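Local structure of hydrolase, haloacid dehalogenase-like family (Streptococcus pneumoniae, 2FI1) at residues Gly98-His106 with Ser142-Ile152; Asp19-Val29 with His41-Lys49. The protein is probably a hydrolase of the haloacid dehalogenase-like family, a group that includes many phosphatases, although its own substrate is not established. One frame throughout, in Å; residues are numbered along the deposited sequence.

Contact 1 of 2, residues Gly98-His106 with Ser142-Ile152; sequences GGRHFLVSH and SMLYLREKYQI
One face of the Y150 ring receives the rim of the F102 ring: CE1 of F102 stands 3.4 Å above the Y150 plane, displaced from its centre. The two rings meet obliquely, centroids 4.8 Å apart and planes at 49°. Against the opposite face of Y150 lies CG of K149, its predecessor in the chain. R100 also has a ring against it, since CZ of F102 rests over one face of the guanidinium, while the carbonyl O of Y150 sits at the guanidinium edge, close to its plane. There NH2 of R100 donates a nearly straight hydrogen bond to O of Y150, 2.8 Å long with an N-H...O angle of 164°. A water takes a bond from NH1 of R100 and gives one to the same carbonyl. The bend in the arginine chain at chi3 lets the guanidinium lie beside F102 while facing the end of the helix. Its NE turns to D8, forming a salt bridge, and the Y150 hydroxyl is bonded to E126.

Further along strand 100-104 the contact is apolar. CD1 of L146 fits between F102 and V104, 3.9 Å from CB of F102 and 3.7 Å from CG2 of V104; CG1 of V104 touches OG of S142 at 3.5 Å. The strand runs nearly antiparallel to helix 142-149, axes at 154°, as a helix packs on a parallel sheet in a Rossmann-like HAD core. Q151, with positive phi, is the C-prime residue of the Schellman motif that ends the helix. At this terminus the carbonyl of Y150 has a cationic donor in R100, and the arginine charge probably interacts favourably with the negative end of the helix dipole.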
loop_
_atom_site.group_PDB
_atom_site.type_symbol
_atom_site.label_atom_id
_atom_site.label_comp_id
_atom_site.label_asym_id
_atom_site.label_seq_id
_atom_site.Cartn_x
_atom_site.Cartn_y
_atom_site.Cartn_z
ATOM N N GLY A 98 3.279 17.482 14.710
ATOM C CA GLY A 98 2.991 18.484 13.697
ATOM C C GLY A 98 3.264 18.014 12.277
ATOM O O GLY A 98 3.207 18.810 11.336
ATOM N N GLY A 99 3.545 16.727 12.104
ATOM C CA GLY A 99 3.789 16.193 10.772
ATOM C C GLY A 99 2.530 16.166 9.936
ATOM O O GLY A 99 1.420 16.180 10.467
ATOM N N ARG A 100 2.721 16.165 8.622
ATOM C CA ARG A 100 1.626 16.024 7.667
ATOM C C ARG A 100 1.833 14.755 6.863
ATOM O O ARG A 100 2.970 14.365 6.580
ATOM C CB ARG A 100 1.545 17.198 6.685
ATOM C CG ARG A 100 1.289 18.544 7.344
ATOM C CD ARG A 100 1.145 19.645 6.328
ATOM N NE ARG A 100 2.378 19.866 5.584
ATOM C CZ ARG A 100 2.538 20.819 4.666
ATOM N NH1 ARG A 100 1.549 21.648 4.375
ATOM N NH2 ARG A 100 3.696 20.938 4.042
ATOM N N HIS A 101 0.712 14.142 6.484
ATOM C CA HIS A 101 0.680 12.925 5.707
ATOM C C HIS A 101 0.000 13.189 4.383
ATOM O O HIS A 101 -1.024 13.854 4.323
ATOM C CB HIS A 101 -0.116 11.839 6.424
ATOM C CG HIS A 101 0.388 11.503 7.786
ATOM N ND1 HIS A 101 1.553 10.799 7.999
ATOM C CD2 HIS A 101 -0.130 11.766 9.010
ATOM C CE1 HIS A 101 1.737 10.649 9.300
ATOM N NE2 HIS A 101 0.731 11.222 9.932
ATOM N N PHE A 102 0.574 12.621 3.331
ATOM C CA PHE A 102 0.010 12.650 1.988
ATOM C C PHE A 102 0.005 11.232 1.468
ATOM O O PHE A 102 0.762 10.386 1.939
ATOM C CB PHE A 102 0.832 13.551 1.065
ATOM C CG PHE A 102 0.969 14.944 1.583
ATOM C CD1 PHE A 102 0.041 15.913 1.258
ATOM C CD2 PHE A 102 2.005 15.277 2.438
ATOM C CE1 PHE A 102 0.170 17.196 1.761
ATOM C CE2 PHE A 102 2.120 16.552 2.940
ATOM C CZ PHE A 102 1.211 17.502 2.606
ATOM N N LEU A 103 -0.845 10.960 0.485
ATOM C CA LEU A 103 -0.891 9.630 -0.122
ATOM C C LEU A 103 -0.900 9.778 -1.626
ATOM O O LEU A 103 -1.644 10.611 -2.147
ATOM C CB LEU A 103 -2.133 8.865 0.333
ATOM C CG LEU A 103 -2.297 7.385 -0.023
ATOM C CD1 LEU A 103 -1.316 6.537 0.694
ATOM C CD2 LEU A 103 -3.699 6.947 0.354
ATOM N N VAL A 104 -0.060 9.002 -2.313
ATOM C CA VAL A 104 -0.083 8.947 -3.777
ATOM C C VAL A 104 -0.388 7.522 -4.199
ATOM O O VAL A 104 0.312 6.585 -3.804
ATOM C CB VAL A 104 1.240 9.418 -4.395
ATOM C CG1 VAL A 104 1.240 9.204 -5.912
ATOM C CG2 VAL A 104 1.469 10.878 -4.086
ATOM N N SER A 105 -1.438 7.382 -5.006
ATOM C CA SER A 105 -1.844 6.090 -5.538
ATOM C C SER A 105 -2.136 6.221 -7.025
ATOM O O SER A 105 -2.598 7.255 -7.492
ATOM C CB SER A 105 -3.100 5.599 -4.830
ATOM O OG SER A 105 -3.536 4.339 -5.347
ATOM N N HIS A 106 -1.881 5.130 -7.733
ATOM C CA HIS A 106 -2.268 5.001 -9.134
ATOM C C HIS A 106 -3.694 4.512 -9.299
ATOM O O HIS A 106 -4.206 4.526 -10.417
ATOM C CB HIS A 106 -1.396 3.974 -9.822
ATOM C CG HIS A 106 0.062 4.281 -9.782
ATOM N ND1 HIS A 106 1.021 3.304 -9.903
ATOM C CD2 HIS A 106 0.729 5.456 -9.669
ATOM C CE1 HIS A 106 2.218 3.862 -9.849
ATOM N NE2 HIS A 106 2.068 5.166 -9.713
ATOM N N SER A 142 3.563 13.646 -9.742
ATOM C CA SER A 142 2.641 13.782 -8.619
ATOM C C SER A 142 3.337 14.233 -7.341
ATOM O O SER A 142 2.783 15.036 -6.592
ATOM C CB SER A 142 1.847 12.492 -8.377
ATOM O OG SER A 142 2.677 11.371 -8.193
ATOM N N MET A 143 4.551 13.752 -7.109
ATOM C CA MET A 143 5.266 14.172 -5.896
ATOM C C MET A 143 5.785 15.619 -6.034
ATOM O O MET A 143 5.780 16.347 -5.056
ATOM C CB MET A 143 6.324 13.143 -5.452
ATOM C CG MET A 143 5.773 11.911 -4.546
ATOM S SD MET A 143 7.043 10.719 -4.515
ATOM C CE MET A 143 6.020 9.243 -4.551
ATOM N N LEU A 144 6.147 16.051 -7.245
ATOM C CA LEU A 144 6.500 17.460 -7.468
ATOM C C LEU A 144 5.287 18.370 -7.289
ATOM O O LEU A 144 5.404 19.489 -6.789
ATOM C CB LEU A 144 7.109 17.658 -8.860
ATOM C CG LEU A 144 8.520 17.084 -9.021
ATOM C CD1 LEU A 144 8.935 17.032 -10.481
ATOM C CD2 LEU A 144 9.546 17.873 -8.201
ATOM N N TYR A 145 4.117 17.895 -7.697
ATOM C CA TYR A 145 2.871 18.626 -7.469
ATOM C C TYR A 145 2.661 18.854 -5.970
ATOM O O TYR A 145 2.329 19.958 -5.541
ATOM C CB TYR A 145 1.677 17.872 -8.078
ATOM C CG TYR A 145 0.333 18.146 -7.445
ATOM C CD1 TYR A 145 -0.393 19.285 -7.754
ATOM C CD2 TYR A 145 -0.244 17.230 -6.562
ATOM C CE1 TYR A 145 -1.638 19.523 -7.189
ATOM C CE2 TYR A 145 -1.478 17.452 -5.989
ATOM C CZ TYR A 145 -2.187 18.603 -6.307
ATOM O OH TYR A 145 -3.420 18.855 -5.760
ATOM N N LEU A 146 2.828 17.802 -5.172
ATOM C CA LEU A 146 2.667 17.931 -3.726
ATOM C C LEU A 146 3.727 18.843 -3.118
ATOM O O LEU A 146 3.430 19.660 -2.247
ATOM C CB LEU A 146 2.706 16.562 -3.045
ATOM C CG LEU A 146 1.496 15.652 -3.274
ATOM C CD1 LEU A 146 1.760 14.288 -2.647
ATOM C CD2 LEU A 146 0.213 16.277 -2.744
ATOM N N ARG A 147 4.960 18.680 -3.571
ATOM C CA ARG A 147 6.063 19.504 -3.073
ATOM C C ARG A 147 5.803 20.989 -3.316
ATOM O O ARG A 147 6.049 21.819 -2.430
ATOM C CB ARG A 147 7.378 19.079 -3.721
ATOM C CG ARG A 147 8.579 19.897 -3.289
ATOM C CD ARG A 147 9.670 19.804 -4.321
ATOM N NE ARG A 147 10.735 18.937 -3.854
ATOM C CZ ARG A 147 11.824 19.353 -3.212
ATOM N NH1 ARG A 147 12.023 20.642 -2.927
ATOM N NH2 ARG A 147 12.725 18.461 -2.836
ATOM N N GLU A 148 5.310 21.326 -4.504
ATOM C CA GLU A 148 4.996 22.715 -4.847
ATOM C C GLU A 148 3.767 23.218 -4.093
ATOM O O GLU A 148 3.783 24.283 -3.467
ATOM C CB GLU A 148 4.789 22.848 -6.365
ATOM C CG GLU A 148 4.450 24.264 -6.852
ATOM C CD GLU A 148 4.237 24.351 -8.360
ATOM O OE1 GLU A 148 4.968 23.675 -9.121
ATOM O OE2 GLU A 148 3.340 25.116 -8.786
ATOM N N LYS A 149 2.692 22.444 -4.124
ATOM C CA LYS A 149 1.431 22.891 -3.545
ATOM C C LYS A 149 1.539 23.067 -2.037
ATOM O O LYS A 149 0.981 24.024 -1.478
ATOM C CB LYS A 149 0.311 21.898 -3.876
ATOM C CG LYS A 149 -1.043 22.265 -3.290
ATOM C CD LYS A 149 -2.159 21.387 -3.844
ATOM C CE LYS A 149 -3.492 21.758 -3.229
ATOM N NZ LYS A 149 -4.583 20.858 -3.725
ATOM N N TYR A 150 2.242 22.136 -1.390
ATOM C CA TYR A 150 2.353 22.113 0.068
ATOM C C TYR A 150 3.710 22.618 0.550
ATOM O O TYR A 150 4.011 22.582 1.742
ATOM C CB TYR A 150 2.012 20.708 0.606
ATOM C CG TYR A 150 0.551 20.402 0.378
ATOM C CD1 TYR A 150 -0.421 20.966 1.182
ATOM C CD2 TYR A 150 0.134 19.592 -0.683
ATOM C CE1 TYR A 150 -1.766 20.727 0.957
ATOM C CE2 TYR A 150 -1.207 19.345 -0.909
ATOM C CZ TYR A 150 -2.153 19.918 -0.091
ATOM O OH TYR A 150 -3.503 19.716 -0.281
ATOM N N GLN A 151 4.508 23.132 -0.380
ATOM C CA GLN A 151 5.769 23.796 -0.046
ATOM C C GLN A 151 6.588 22.934 0.913
ATOM O O GLN A 151 6.976 23.330 2.013
ATOM C CB GLN A 151 5.480 25.204 0.472
ATOM C CG GLN A 151 4.989 26.090 -0.660
ATOM C CD GLN A 151 4.517 27.439 -0.198
ATOM O OE1 GLN A 151 3.466 27.559 0.431
ATOM N NE2 GLN A 151 5.282 28.477 -0.535
ATOM N N ILE A 152 6.852 21.717 0.446
ATOM C CA ILE A 152 7.520 20.696 1.229
ATOM C C ILE A 152 9.035 20.900 1.190
ATOM O O ILE A 152 9.660 20.748 0.134
ATOM C CB ILE A 152 7.160 19.271 0.692
ATOM C CG1 ILE A 152 5.649 19.034 0.785
ATOM C CG2 ILE A 152 7.928 18.205 1.453
ATOM C CD1 ILE A 152 5.189 17.687 0.239
HETATM O O HOH W 1 1.990 24.348 3.304
#

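Contact 2 of 2, residues Asp19-Val29 with His41-Lys49; sequences DNYETSTAAFV and HDSVYQALK
With CG anti to the backbone N (chi1 -170°), the Y45 side chain carries its hydroxyl to D19, which adopts the same kind of first torsion to meet it. The phenol OH donates to OD1 of D19 at 2.6 Å, on the syn side but 26° out of the carboxylate plane. That oxygen also accepts a weak capping bond from N of E22, which makes D19 both the N-cap of helix 20-29 and a partner of the second helix. E22 is bent at chi2 and so presents OE1 to H41: a 2.6 Å hydrogen bond runs from NE2 of H41, in the imidazole plane, to the syn lone pair of OE1 of E22. On the other side of the imidazole, ND1 donates to OD1 of D42, so both ring nitrogens have carboxylate acceptors, which fixes the ring rotation and would probably favour a protonated histidine.

CB of Y21 lies over one face of the Y45 ring in a CH-pi contact, 3.8 Å from its centroid. The Y21 ring in turn takes CG of K49 on one face and ND2 of N20 on the other, while a water joins its OH to O of K49. T25 is a knob among H41, V44, Y45 and L48; its OG1 bonds to O of Y21, 2.7 Å away, within its own helix, and CG2 touches CD2 of H41. L48 is the reciprocal knob among Y21, S24, T25 and F28, and CD2 of F28 packs on CG1 of V44 at 3.6 Å. F28 also meets F66 and Y70 edge-to-face. Knobs-into-holes packing at 119°, between the two helices that follow strand 8-11 and helix 13-17, is consistent with the helical cap inserted at this point in many HAD-family enzymes.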
loop_
_atom_site.group_PDB
_atom_site.type_symbol
_atom_site.label_atom_id
_atom_site.label_comp_id
_atom_site.label_asym_id
_atom_site.label_seq_id
_atom_site.Cartn_x
_atom_site.Cartn_y
_atom_site.Cartn_z
ATOM N N ASP A 19 -1.989 -3.859 4.024
ATOM C CA ASP A 19 -1.502 -5.212 3.762
ATOM C C ASP A 19 -2.480 -5.891 2.794
ATOM O O ASP A 19 -3.239 -6.793 3.163
ATOM C CB ASP A 19 -1.369 -5.975 5.081
ATOM C CG ASP A 19 -0.568 -7.262 4.952
ATOM O OD1 ASP A 19 -0.235 -7.656 3.816
ATOM O OD2 ASP A 19 -0.281 -7.867 6.010
ATOM N N ASN A 20 -2.463 -5.443 1.542
ATOM C CA ASN A 20 -3.361 -6.013 0.545
ATOM C C ASN A 20 -3.049 -7.480 0.279
ATOM O O ASN A 20 -3.952 -8.245 -0.073
ATOM C CB ASN A 20 -3.325 -5.225 -0.764
ATOM C CG ASN A 20 -1.944 -5.134 -1.346
ATOM O OD1 ASN A 20 -1.132 -4.317 -0.905
ATOM N ND2 ASN A 20 -1.655 -5.964 -2.352
ATOM N N TYR A 21 -1.797 -7.897 0.431
ATOM C CA TYR A 21 -1.494 -9.304 0.177
ATOM C C TYR A 21 -2.100 -10.205 1.237
ATOM O O TYR A 21 -2.347 -11.378 0.967
ATOM C CB TYR A 21 0.009 -9.534 -0.032
ATOM C CG TYR A 21 0.483 -8.904 -1.323
ATOM C CD1 TYR A 21 0.005 -9.351 -2.553
ATOM C CD2 TYR A 21 1.382 -7.851 -1.319
ATOM C CE1 TYR A 21 0.417 -8.755 -3.742
ATOM C CE2 TYR A 21 1.802 -7.254 -2.503
ATOM C CZ TYR A 21 1.309 -7.711 -3.701
ATOM O OH TYR A 21 1.727 -7.132 -4.879
ATOM N N GLU A 22 -2.385 -9.680 2.427
ATOM C CA GLU A 22 -3.032 -10.507 3.453
ATOM C C GLU A 22 -4.481 -10.831 3.096
ATOM O O GLU A 22 -4.911 -11.982 3.199
ATOM C CB GLU A 22 -2.964 -9.842 4.835
ATOM C CG GLU A 22 -3.551 -10.674 5.971
ATOM C CD GLU A 22 -2.867 -12.010 6.145
ATOM O OE1 GLU A 22 -1.691 -12.130 5.752
ATOM O OE2 GLU A 22 -3.525 -12.942 6.660
ATOM N N THR A 23 -5.241 -9.824 2.686
ATOM C CA THR A 23 -6.617 -10.061 2.290
ATOM C C THR A 23 -6.683 -10.934 1.028
ATOM O O THR A 23 -7.539 -11.816 0.909
ATOM C CB THR A 23 -7.404 -8.742 2.107
ATOM O OG1 THR A 23 -6.572 -7.749 1.511
ATOM C CG2 THR A 23 -7.922 -8.223 3.445
ATOM N N SER A 24 -5.768 -10.714 0.088
ATOM C CA SER A 24 -5.726 -11.527 -1.116
ATOM C C SER A 24 -5.347 -12.971 -0.798
ATOM O O SER A 24 -5.948 -13.900 -1.336
ATOM C CB SER A 24 -4.757 -10.916 -2.121
ATOM O OG SER A 24 -5.248 -9.669 -2.599
ATOM N N THR A 25 -4.389 -13.164 0.102
ATOM C CA THR A 25 -3.993 -14.514 0.515
ATOM C C THR A 25 -5.158 -15.246 1.173
ATOM O O THR A 25 -5.423 -16.411 0.867
ATOM C CB THR A 25 -2.778 -14.477 1.457
ATOM O OG1 THR A 25 -1.642 -13.984 0.736
ATOM C CG2 THR A 25 -2.453 -15.859 2.019
ATOM N N ALA A 26 -5.866 -14.570 2.061
ATOM C CA ALA A 26 -7.013 -15.184 2.709
ATOM C C ALA A 26 -8.015 -15.652 1.665
ATOM O O ALA A 26 -8.490 -16.793 1.718
ATOM C CB ALA A 26 -7.655 -14.207 3.690
ATOM N N ALA A 27 -8.313 -14.794 0.696
ATOM C CA ALA A 27 -9.245 -15.146 -0.386
ATOM C C ALA A 27 -8.710 -16.282 -1.269
ATOM O O ALA A 27 -9.463 -17.157 -1.685
ATOM C CB ALA A 27 -9.548 -13.943 -1.228
ATOM N N PHE A 28 -7.412 -16.282 -1.552
ATOM C CA PHE A 28 -6.816 -17.285 -2.428
ATOM C C PHE A 28 -6.834 -18.663 -1.755
ATOM O O PHE A 28 -7.193 -19.671 -2.370
ATOM C CB PHE A 28 -5.392 -16.852 -2.772
ATOM C CG PHE A 28 -4.796 -17.555 -3.961
ATOM C CD1 PHE A 28 -4.754 -16.926 -5.196
ATOM C CD2 PHE A 28 -4.245 -18.826 -3.840
ATOM C CE1 PHE A 28 -4.177 -17.554 -6.295
ATOM C CE2 PHE A 28 -3.676 -19.458 -4.929
ATOM C CZ PHE A 28 -3.642 -18.827 -6.161
ATOM N N VAL A 29 -6.468 -18.700 -0.480
ATOM C CA VAL A 29 -6.479 -19.946 0.291
ATOM C C VAL A 29 -7.908 -20.490 0.395
ATOM O O VAL A 29 -8.137 -21.689 0.199
ATOM C CB VAL A 29 -5.857 -19.717 1.691
ATOM C CG1 VAL A 29 -6.117 -20.903 2.625
ATOM C CG2 VAL A 29 -4.357 -19.451 1.577
ATOM N N HIS A 41 -0.346 -20.285 4.125
ATOM C CA HIS A 41 -0.383 -18.833 4.057
ATOM C C HIS A 41 0.876 -18.217 3.460
ATOM O O HIS A 41 0.802 -17.416 2.527
ATOM C CB HIS A 41 -0.615 -18.267 5.462
ATOM C CG HIS A 41 -0.487 -16.778 5.542
ATOM N ND1 HIS A 41 0.729 -16.143 5.646
ATOM C CD2 HIS A 41 -1.424 -15.800 5.516
ATOM C CE1 HIS A 41 0.537 -14.834 5.681
ATOM N NE2 HIS A 41 -0.762 -14.602 5.615
ATOM N N ASP A 42 2.040 -18.561 4.006
ATOM C CA ASP A 42 3.259 -17.851 3.637
ATOM C C ASP A 42 3.643 -18.100 2.178
ATOM O O ASP A 42 4.138 -17.194 1.515
ATOM C CB ASP A 42 4.426 -18.229 4.560
ATOM C CG ASP A 42 4.259 -17.712 5.976
ATOM O OD1 ASP A 42 3.232 -17.071 6.289
ATOM O OD2 ASP A 42 5.185 -17.963 6.786
ATOM N N SER A 43 3.409 -19.309 1.679
ATOM C CA SER A 43 3.707 -19.621 0.276
ATOM C C SER A 43 2.813 -18.844 -0.668
ATOM O O SER A 43 3.282 -18.311 -1.675
ATOM C CB SER A 43 3.537 -21.106 -0.020
ATOM O OG SER A 43 4.481 -21.884 0.703
ATOM N N VAL A 44 1.526 -18.813 -0.350
ATOM C CA VAL A 44 0.548 -18.117 -1.179
ATOM C C VAL A 44 0.818 -16.608 -1.169
ATOM O O VAL A 44 0.789 -15.959 -2.220
ATOM C CB VAL A 44 -0.884 -18.445 -0.727
ATOM C CG1 VAL A 44 -1.905 -17.535 -1.390
ATOM C CG2 VAL A 44 -1.210 -19.904 -1.044
ATOM N N TYR A 45 1.117 -16.064 -0.001
ATOM C CA TYR A 45 1.396 -14.643 0.153
ATOM C C TYR A 45 2.595 -14.250 -0.706
ATOM O O TYR A 45 2.557 -13.267 -1.456
ATOM C CB TYR A 45 1.640 -14.369 1.644
ATOM C CG TYR A 45 1.715 -12.931 2.088
ATOM C CD1 TYR A 45 0.649 -12.334 2.742
ATOM C CD2 TYR A 45 2.863 -12.181 1.907
ATOM C CE1 TYR A 45 0.725 -11.031 3.184
ATOM C CE2 TYR A 45 2.939 -10.873 2.337
ATOM C CZ TYR A 45 1.868 -10.306 2.978
ATOM O OH TYR A 45 1.977 -9.000 3.401
ATOM N N GLN A 46 3.675 -15.019 -0.614
ATOM C CA GLN A 46 4.865 -14.717 -1.388
ATOM C C GLN A 46 4.599 -14.843 -2.878
ATOM O O GLN A 46 5.071 -14.017 -3.670
ATOM C CB GLN A 46 6.027 -15.621 -0.952
ATOM C CG GLN A 46 7.320 -15.448 -1.749
ATOM C CD GLN A 46 7.879 -14.053 -1.696
ATOM O OE1 GLN A 46 7.683 -13.323 -0.714
ATOM N NE2 GLN A 46 8.594 -13.664 -2.764
ATOM N N ALA A 47 3.853 -15.867 -3.273
ATOM C CA ALA A 47 3.529 -16.048 -4.687
ATOM C C ALA A 47 2.727 -14.870 -5.234
ATOM O O ALA A 47 3.001 -14.395 -6.342
ATOM C CB ALA A 47 2.786 -17.333 -4.909
ATOM N N LEU A 48 1.723 -14.423 -4.490
ATOM C CA LEU A 48 0.931 -13.257 -4.902
ATOM C C LEU A 48 1.784 -11.998 -5.001
ATOM O O LEU A 48 1.557 -11.154 -5.870
ATOM C CB LEU A 48 -0.258 -13.054 -3.964
ATOM C CG LEU A 48 -1.351 -14.113 -4.122
ATOM C CD1 LEU A 48 -2.314 -14.023 -2.970
ATOM C CD2 LEU A 48 -2.090 -13.937 -5.454
ATOM N N LYS A 49 2.789 -11.874 -4.137
ATOM C CA LYS A 49 3.703 -10.728 -4.185
ATOM C C LYS A 49 4.521 -10.712 -5.467
ATOM O O LYS A 49 4.931 -9.631 -5.932
ATOM C CB LYS A 49 4.646 -10.718 -2.979
ATOM C CG LYS A 49 4.017 -10.245 -1.709
ATOM C CD LYS A 49 5.050 -10.073 -0.589
ATOM C CE LYS A 49 5.775 -8.752 -0.655
ATOM N NZ LYS A 49 6.799 -8.623 0.432
HETATM O O HOH W 2 4.865 -6.721 -4.848
#

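In the fold
The two contacts lie on opposite sides of the chain's centre, 30 Å apart between centres and about 10 Å at the nearest atoms, without touching. Contact 1 belongs to the parallel-sheet core, where strand 100-104 neighbours strand 8-11; contact 2 joins helices of the separate helical part. Between them is the calcium ion held by D12, G14 and D160, at the position expected for the active-site metal of this family. In contact 2 the side chain of Y21 is about 7 Å from the calcium ion. In contact 1 the side chain of V104 is about 10 Å from the calcium ion. The metal site thus lies near one end of each contact, on the core side and on the side of the probable cap.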